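Aspartate-semialdehyde dehydrogenase 2 (Vibrio cholerae, PDB 2QZ9) catalyses the NADPH-dependent reductive dephosphorylation of L-aspartyl-4-phosphate to L-aspartate-semialdehyde, a step on the routes to lysine, methionine and threonine. Local coordinates at residues Gly243-Val248 with Asn308-Ala313; Ile271-Gly276 with Val292-Val297. All coordinates share one frame; numbering follows the deposited sequence.

Contact 1: residues Gly243-Val248 with Asn308-Ala313; sequences GHAEAV and NLWVVA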
ATOM      1  N   GLY A 243      13.235   1.440  -4.107  1.00 33.23           N
ATOM      2  CA  GLY A 243      12.789   0.406  -3.168  1.00 31.15           C
ATOM      3  C   GLY A 243      11.334  -0.007  -3.360  1.00 30.04           C
ATOM      4  O   GLY A 243      10.479   0.820  -3.650  1.00 29.44           O
ATOM      5  N   HIS A 244      11.046  -1.295  -3.199  1.00 28.87           N
ATOM      6  CA  HIS A 244       9.657  -1.751  -3.142  1.00 27.95           C
ATOM      7  C   HIS A 244       9.390  -2.306  -1.765  1.00 27.70           C
ATOM      8  O   HIS A 244      10.280  -2.846  -1.137  1.00 27.45           O
ATOM      9  CB  HIS A 244       9.355  -2.836  -4.177  1.00 27.33           C
ATOM     10  CG  HIS A 244       9.462  -2.372  -5.592  1.00 26.55           C
ATOM     11  ND1 HIS A 244       9.627  -3.246  -6.651  1.00 27.62           N
ATOM     12  CD2 HIS A 244       9.433  -1.133  -6.128  1.00 23.73           C
ATOM     13  CE1 HIS A 244       9.679  -2.560  -7.778  1.00 24.79           C
ATOM     14  NE2 HIS A 244       9.570  -1.276  -7.488  1.00 26.96           N
ATOM     15  N   ALA A 245       8.152  -2.161  -1.311  1.00 27.37           N
ATOM     16  CA  ALA A 245       7.714  -2.741  -0.057  1.00 26.91           C
ATOM     17  C   ALA A 245       6.504  -3.624  -0.341  1.00 26.54           C
ATOM     18  O   ALA A 245       5.759  -3.374  -1.283  1.00 26.55           O
ATOM     19  CB  ALA A 245       7.357  -1.644   0.925  1.00 26.97           C
ATOM     20  N   GLU A 246       6.324  -4.660   0.469  1.00 26.42           N
ATOM     21  CA  GLU A 246       5.192  -5.567   0.318  1.00 26.68           C
ATOM     22  C   GLU A 246       4.607  -5.921   1.669  1.00 26.50           C
ATOM     23  O   GLU A 246       5.309  -6.208   2.628  1.00 25.35           O
ATOM     24  CB  GLU A 246       5.605  -6.866  -0.374  1.00 26.52           C
ATOM     25  CG  GLU A 246       6.064  -6.700  -1.808  1.00 28.57           C
ATOM     26  CD  GLU A 246       6.930  -7.849  -2.287  1.00 31.87           C
ATOM     27  OE1 GLU A 246       7.388  -8.681  -1.465  1.00 31.93           O
ATOM     28  OE2 GLU A 246       7.156  -7.914  -3.505  1.00 33.71           O
ATOM     29  N   ALA A 247       3.292  -5.914   1.705  1.00 26.79           N
ATOM     30  CA  ALA A 247       2.559  -6.449   2.816  1.00 27.48           C
ATOM     31  C   ALA A 247       2.181  -7.896   2.491  1.00 27.17           C
ATOM     32  O   ALA A 247       1.377  -8.142   1.586  1.00 27.47           O
ATOM     33  CB  ALA A 247       1.321  -5.612   2.988  1.00 27.14           C
ATOM     34  N   VAL A 248       2.772  -8.850   3.209  1.00 27.04           N
ATOM     35  CA  VAL A 248       2.600 -10.276   2.896  1.00 26.88           C
ATOM     36  C   VAL A 248       1.833 -10.983   4.016  1.00 27.27           C
ATOM     37  O   VAL A 248       2.257 -10.975   5.171  1.00 26.70           O
ATOM     38  CB  VAL A 248       3.974 -10.982   2.630  1.00 27.13           C
ATOM     39  CG1 VAL A 248       3.773 -12.359   1.999  1.00 26.59           C
ATOM     40  CG2 VAL A 248       4.868 -10.129   1.717  1.00 24.98           C
ATOM     41  N   ASN A 308       1.866 -12.799   9.157  1.00 27.88           N
ATOM     42  CA  ASN A 308       1.958 -11.501   8.490  1.00 27.27           C
ATOM     43  C   ASN A 308       3.369 -10.971   8.562  1.00 26.52           C
ATOM     44  O   ASN A 308       4.042 -11.130   9.575  1.00 26.16           O
ATOM     45  CB  ASN A 308       1.032 -10.467   9.144  1.00 26.86           C
ATOM     46  CG  ASN A 308      -0.424 -10.677   8.799  1.00 27.67           C
ATOM     47  OD1 ASN A 308      -0.811 -11.725   8.301  1.00 26.74           O
ATOM     48  ND2 ASN A 308      -1.245  -9.664   9.064  1.00 27.85           N
ATOM     49  N   LEU A 309       3.812 -10.335   7.479  1.00 25.80           N
ATOM     50  CA  LEU A 309       5.110  -9.658   7.481  1.00 25.54           C
ATOM     51  C   LEU A 309       5.138  -8.473   6.519  1.00 24.30           C
ATOM     52  O   LEU A 309       4.238  -8.314   5.696  1.00 23.24           O
ATOM     53  CB  LEU A 309       6.259 -10.652   7.217  1.00 25.62           C
ATOM     54  CG  LEU A 309       6.387 -11.559   5.996  1.00 27.17           C
ATOM     55  CD1 LEU A 309       7.785 -12.219   6.060  1.00 27.52           C
ATOM     56  CD2 LEU A 309       5.311 -12.653   5.921  1.00 27.92           C
ATOM     57  N   TRP A 310       6.167  -7.644   6.657  1.00 23.87           N
ATOM     58  CA  TRP A 310       6.379  -6.471   5.804  1.00 24.43           C
ATOM     59  C   TRP A 310       7.738  -6.676   5.149  1.00 24.92           C
ATOM     60  O   TRP A 310       8.711  -6.945   5.832  1.00 26.07           O
ATOM     61  CB  TRP A 310       6.342  -5.194   6.659  1.00 23.49           C
ATOM     62  CG  TRP A 310       6.683  -3.854   5.984  1.00 22.80           C
ATOM     63  CD1 TRP A 310       7.837  -3.119   6.172  1.00 20.60           C
ATOM     64  CD2 TRP A 310       5.858  -3.072   5.098  1.00 20.93           C
ATOM     65  NE1 TRP A 310       7.785  -1.960   5.440  1.00 19.67           N
ATOM     66  CE2 TRP A 310       6.585  -1.893   4.784  1.00 19.71           C
ATOM     67  CE3 TRP A 310       4.584  -3.257   4.529  1.00 20.84           C
ATOM     68  CZ2 TRP A 310       6.097  -0.919   3.908  1.00 20.47           C
ATOM     69  CZ3 TRP A 310       4.096  -2.285   3.674  1.00 20.58           C
ATOM     70  CH2 TRP A 310       4.850  -1.118   3.376  1.00 20.69           C
ATOM     71  N   VAL A 311       7.801  -6.583   3.826  1.00 25.12           N
ATOM     72  CA  VAL A 311       9.035  -6.936   3.104  1.00 25.29           C
ATOM     73  C   VAL A 311       9.524  -5.757   2.249  1.00 25.16           C
ATOM     74  O   VAL A 311       8.763  -5.174   1.487  1.00 24.36           O
ATOM     75  CB  VAL A 311       8.870  -8.248   2.270  1.00 24.94           C
ATOM     76  CG1 VAL A 311      10.144  -8.598   1.541  1.00 25.08           C
ATOM     77  CG2 VAL A 311       8.481  -9.413   3.188  1.00 24.73           C
ATOM     78  N   VAL A 312      10.792  -5.393   2.416  1.00 25.31           N
ATOM     79  CA  VAL A 312      11.353  -4.262   1.686  1.00 25.98           C
ATOM     80  C   VAL A 312      12.674  -4.660   1.022  1.00 26.53           C
ATOM     81  O   VAL A 312      13.465  -5.399   1.614  1.00 25.58           O
ATOM     82  CB  VAL A 312      11.555  -3.025   2.613  1.00 25.90           C
ATOM     83  CG1 VAL A 312      12.082  -1.839   1.832  1.00 26.46           C
ATOM     84  CG2 VAL A 312      10.223  -2.627   3.270  1.00 26.61           C
ATOM     85  N   ALA A 313      12.895  -4.171  -0.206  1.00 26.99           N
ATOM     86  CA  ALA A 313      14.202  -4.318  -0.873  1.00 27.88           C
ATOM     87  C   ALA A 313      14.466  -3.183  -1.861  1.00 28.00           C
ATOM     88  O   ALA A 313      13.540  -2.491  -2.275  1.00 28.39           O
ATOM     89  CB  ALA A 313      14.321  -5.676  -1.575  1.00 27.83           C
TER

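Contact 2: residues Ile271-Gly276 with Val292-Val297; sequences IELFRG and VLVGRV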
ATOM      1  N   ILE A 271      18.788 -11.877   4.798  1.00 42.12           N
ATOM      2  CA  ILE A 271      17.634 -11.264   5.456  1.00 41.51           C
ATOM      3  C   ILE A 271      18.072 -10.426   6.649  1.00 41.21           C
ATOM      4  O   ILE A 271      18.817 -10.905   7.499  1.00 41.27           O
ATOM      5  CB  ILE A 271      16.582 -12.321   5.896  1.00 41.32           C
ATOM      6  CG1 ILE A 271      15.926 -12.952   4.662  1.00 40.48           C
ATOM      7  CG2 ILE A 271      15.515 -11.694   6.814  1.00 41.25           C
ATOM      8  CD1 ILE A 271      15.224 -14.248   4.945  1.00 39.40           C
ATOM      9  N   GLU A 272      17.635  -9.168   6.684  1.00 40.92           N
ATOM     10  CA  GLU A 272      17.770  -8.341   7.881  1.00 40.94           C
ATOM     11  C   GLU A 272      16.409  -8.165   8.539  1.00 40.47           C
ATOM     12  O   GLU A 272      15.508  -7.582   7.935  1.00 40.15           O
ATOM     13  CB  GLU A 272      18.365  -6.973   7.557  1.00 40.76           C
ATOM     14  CG  GLU A 272      18.604  -6.105   8.789  1.00 41.08           C
ATOM     15  CD  GLU A 272      19.247  -4.773   8.468  1.00 42.15           C
ATOM     16  OE1 GLU A 272      19.408  -4.446   7.267  1.00 43.36           O
ATOM     17  OE2 GLU A 272      19.600  -4.052   9.434  1.00 44.91           O
ATOM     18  N   LEU A 273      16.285  -8.658   9.776  1.00 40.11           N
ATOM     19  CA  LEU A 273      15.036  -8.607  10.531  1.00 39.92           C
ATOM     20  C   LEU A 273      14.971  -7.419  11.491  1.00 39.78           C
ATOM     21  O   LEU A 273      15.916  -7.157  12.234  1.00 40.10           O
ATOM     22  CB  LEU A 273      14.803  -9.910  11.308  1.00 40.06           C
ATOM     23  CG  LEU A 273      13.523  -9.944  12.167  1.00 39.64           C
ATOM     24  CD1 LEU A 273      12.278 -10.151  11.317  1.00 39.72           C
ATOM     25  CD2 LEU A 273      13.615 -11.016  13.211  1.00 39.29           C
ATOM     26  N   PHE A 274      13.849  -6.707  11.453  1.00 38.94           N
ATOM     27  CA  PHE A 274      13.572  -5.613  12.377  1.00 38.43           C
ATOM     28  C   PHE A 274      12.497  -6.100  13.349  1.00 38.32           C
ATOM     29  O   PHE A 274      11.431  -6.585  12.936  1.00 38.31           O
ATOM     30  CB  PHE A 274      13.091  -4.361  11.628  1.00 38.48           C
ATOM     31  CG  PHE A 274      14.128  -3.726  10.720  1.00 38.44           C
ATOM     32  CD1 PHE A 274      14.602  -4.388   9.590  1.00 38.47           C
ATOM     33  CD2 PHE A 274      14.594  -2.439  10.978  1.00 39.69           C
ATOM     34  CE1 PHE A 274      15.540  -3.787   8.734  1.00 38.82           C
ATOM     35  CE2 PHE A 274      15.535  -1.821  10.129  1.00 40.30           C
ATOM     36  CZ  PHE A 274      16.008  -2.501   9.006  1.00 39.21           C
ATOM     37  N   ARG A 275      12.791  -6.007  14.638  1.00 37.62           N
ATOM     38  CA  ARG A 275      11.892  -6.525  15.661  1.00 37.66           C
ATOM     39  C   ARG A 275      11.089  -5.411  16.350  1.00 37.50           C
ATOM     40  O   ARG A 275      11.457  -4.231  16.285  1.00 37.22           O
ATOM     41  CB  ARG A 275      12.679  -7.337  16.699  1.00 37.72           C
ATOM     42  CG  ARG A 275      13.330  -8.619  16.164  1.00 37.98           C
ATOM     43  CD  ARG A 275      14.113  -9.299  17.266  1.00 37.58           C
ATOM     44  NE  ARG A 275      14.579 -10.638  16.918  1.00 38.31           N
ATOM     45  CZ  ARG A 275      13.875 -11.747  17.093  1.00 39.45           C
ATOM     46  NH1 ARG A 275      12.644 -11.692  17.589  1.00 41.20           N
ATOM     47  NH2 ARG A 275      14.395 -12.916  16.749  1.00 40.22           N
ATOM     48  N   GLY A 276       9.982  -5.800  16.984  1.00 37.84           N
ATOM     49  CA  GLY A 276       9.198  -4.909  17.848  1.00 37.65           C
ATOM     50  C   GLY A 276       8.594  -3.744  17.097  1.00 37.45           C
ATOM     51  O   GLY A 276       7.919  -3.937  16.077  1.00 37.73           O
ATOM     52  N   VAL A 292      17.573  -8.440   1.700  1.00 31.53           N
ATOM     53  CA  VAL A 292      16.137  -8.235   1.877  1.00 31.05           C
ATOM     54  C   VAL A 292      15.829  -7.847   3.328  1.00 31.23           C
ATOM     55  O   VAL A 292      16.371  -8.415   4.264  1.00 30.66           O
ATOM     56  CB  VAL A 292      15.327  -9.468   1.412  1.00 31.31           C
ATOM     57  CG1 VAL A 292      13.826  -9.307   1.701  1.00 29.68           C
ATOM     58  CG2 VAL A 292      15.564  -9.721  -0.090  1.00 30.09           C
ATOM     59  N   LEU A 293      14.948  -6.871   3.495  1.00 31.33           N
ATOM     60  CA  LEU A 293      14.601  -6.386   4.828  1.00 31.77           C
ATOM     61  C   LEU A 293      13.186  -6.785   5.230  1.00 31.13           C
ATOM     62  O   LEU A 293      12.250  -6.642   4.449  1.00 30.68           O
ATOM     63  CB  LEU A 293      14.777  -4.866   4.882  1.00 31.70           C
ATOM     64  CG  LEU A 293      16.211  -4.373   4.643  1.00 32.77           C
ATOM     65  CD1 LEU A 293      16.503  -4.242   3.158  1.00 33.44           C
ATOM     66  CD2 LEU A 293      16.414  -3.035   5.307  1.00 34.75           C
ATOM     67  N   VAL A 294      13.033  -7.304   6.443  1.00 30.96           N
ATOM     68  CA  VAL A 294      11.691  -7.623   6.934  1.00 31.16           C
ATOM     69  C   VAL A 294      11.347  -7.146   8.362  1.00 30.74           C
ATOM     70  O   VAL A 294      12.208  -7.054   9.239  1.00 30.66           O
ATOM     71  CB  VAL A 294      11.237  -9.122   6.616  1.00 31.35           C
ATOM     72  CG1 VAL A 294      12.332  -9.935   5.970  1.00 31.20           C
ATOM     73  CG2 VAL A 294      10.615  -9.829   7.827  1.00 30.14           C
ATOM     74  N   GLY A 295      10.076  -6.808   8.544  1.00 29.71           N
ATOM     75  CA  GLY A 295       9.543  -6.413   9.832  1.00 28.96           C
ATOM     76  C   GLY A 295       8.060  -6.716   9.915  1.00 28.36           C
ATOM     77  O   GLY A 295       7.491  -7.367   9.029  1.00 26.58           O
ATOM     78  N   ARG A 296       7.443  -6.238  10.999  1.00 27.84           N
ATOM     79  CA  ARG A 296       6.016  -6.440  11.262  1.00 27.09           C
ATOM     80  C   ARG A 296       5.616  -7.918  11.323  1.00 27.00           C
ATOM     81  O   ARG A 296       4.439  -8.267  11.147  1.00 27.10           O
ATOM     82  CB  ARG A 296       5.138  -5.678  10.249  1.00 27.04           C
ATOM     83  CG  ARG A 296       5.334  -4.136  10.180  1.00 26.10           C
ATOM     84  CD  ARG A 296       4.906  -3.385  11.466  1.00 25.50           C
ATOM     85  NE  ARG A 296       3.737  -3.998  12.109  1.00 24.12           N
ATOM     86  CZ  ARG A 296       2.467  -3.774  11.770  1.00 22.40           C
ATOM     87  NH1 ARG A 296       2.148  -2.925  10.803  1.00 21.26           N
ATOM     88  NH2 ARG A 296       1.506  -4.406  12.422  1.00 22.87           N
ATOM     89  N   VAL A 297       6.592  -8.786  11.566  1.00 27.08           N
ATOM     90  CA  VAL A 297       6.314 -10.222  11.664  1.00 27.67           C
ATOM     91  C   VAL A 297       5.416 -10.496  12.867  1.00 27.46           C
ATOM     92  O   VAL A 297       5.749 -10.120  13.987  1.00 27.19           O
ATOM     93  CB  VAL A 297       7.597 -11.071  11.810  1.00 27.51           C
ATOM     94  CG1 VAL A 297       7.221 -12.531  11.877  1.00 28.36           C
ATOM     95  CG2 VAL A 297       8.566 -10.825  10.643  1.00 27.40           C
TER
HETATM   96  O   HOH W   1       9.272  -8.305  12.894  1.00 34.52           O
HETATM   97  O   HOH W   2       8.124  -4.575  13.247  1.00 37.40           O

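Contact 1: residues Gly243-Val248 with Asn308-Ala313
The indole of W310 meets the methyl of A245, which approaches the six-membered ring obliquely, CB lying 3.3 Å from CZ2. The backbone carbonyl of E246 and the amide N of A247 also reach the indole at a slant, E246 O standing 3.6 Å from W310 CE3. With CG anti to the backbone N (chi1 174°), the W310 side chain leans across the neighbouring strand. A ring of Y157 packs edge-to-face with it, and W310 NE1 is hydrogen-bonded to P280 O. Beneath these groups runs an antiparallel ladder whose short axes diverge from exact opposition by only 17°. H244/A313, E246/V311 and V248/L309 are hydrogen-bonded pairs, with both bonds made in each; the amide of E246 reaches V311 O at 2.7 Å. A245/V312 and A247/W310 are the non-hydrogen-bonded pairs between them. On the face opposite W310, V248 CG2 touches V311 CG2 at 4.0 Å and V248 CB meets L309 CD2 at 3.9 Å. The imidazole of H244 extends clear of 308-313 and reaches C131, the residue that forms the acyl-thioester intermediate. H244 is the predicted proton acceptor, and its backbone is bonded through both N and O to A313. The ladder thus fixes the main chain from which this imidazole extends, while apolar contacts on both faces build the buried centre of the dimerisation-domain sheet.

Contact 2: residues Ile271-Gly276 with Val292-Val297
I271 lays CG2 against V294 CG1 at 3.7 Å, the two side chains crossing obliquely on the face that helices 131-147 and 258-267 pack against. E272 follows with both backbone groups engaged: its N donates to V292 O at 2.8 Å, and its O accepts from V294 N at 2.9 Å. These bonds to residues flanking L293 establish parallel pairing, in agreement with the 28° angle between the short strand axes. The extended E272 side chain runs beside L293 in the same direction, and its OE1 is hydrogen-bonded to H291 NE2. L273 turns back to the face of I271, where CD1 meets V297 CG2 at 3.8 Å, the side chains crossing at about a right angle. F274 donates its N to V294 O in a nearly straight bond (165°). That same carbonyl lies at the ring's edge, near its plane, while L293 CD2 comes obliquely to CE1 at 3.6 Å. CG anti to the carbonyl carbon (chi1 -66°) brings the ring to L293. After the bond at F274 N, water takes over: one water joins F274 O to V297 N, a second joins G276 O to R296 N. The chemistry therefore changes along the segment, from direct parallel-strand bonds with apolar cover to a hydrated continuation, as the chain after the first strand of this beta-alpha-beta unit draws away from 292-297.

In the fold
Contacts 1 and 2 belong to one mixed sheet of the dimerisation domain, their centres about 9 Å apart, and neighbouring strands 306-313 and 292-299 join them. W310 N to G295 O and V312 N to L293 O are probable hydrogen bonds across that seam. Contact 1 is interior and wholly buried, whereas contact 2 is partly buried and includes the sheet's outermost strand within this chain, 271-273. Accordingly, the antiparallel ladder is continuous; it contains H244, the predicted proton acceptor, and lies next to C131. The parallel one is shorter and finishes through waters. Both reach the second subunit: W310 packs on its P199, while R296 forms a salt bridge with its E213.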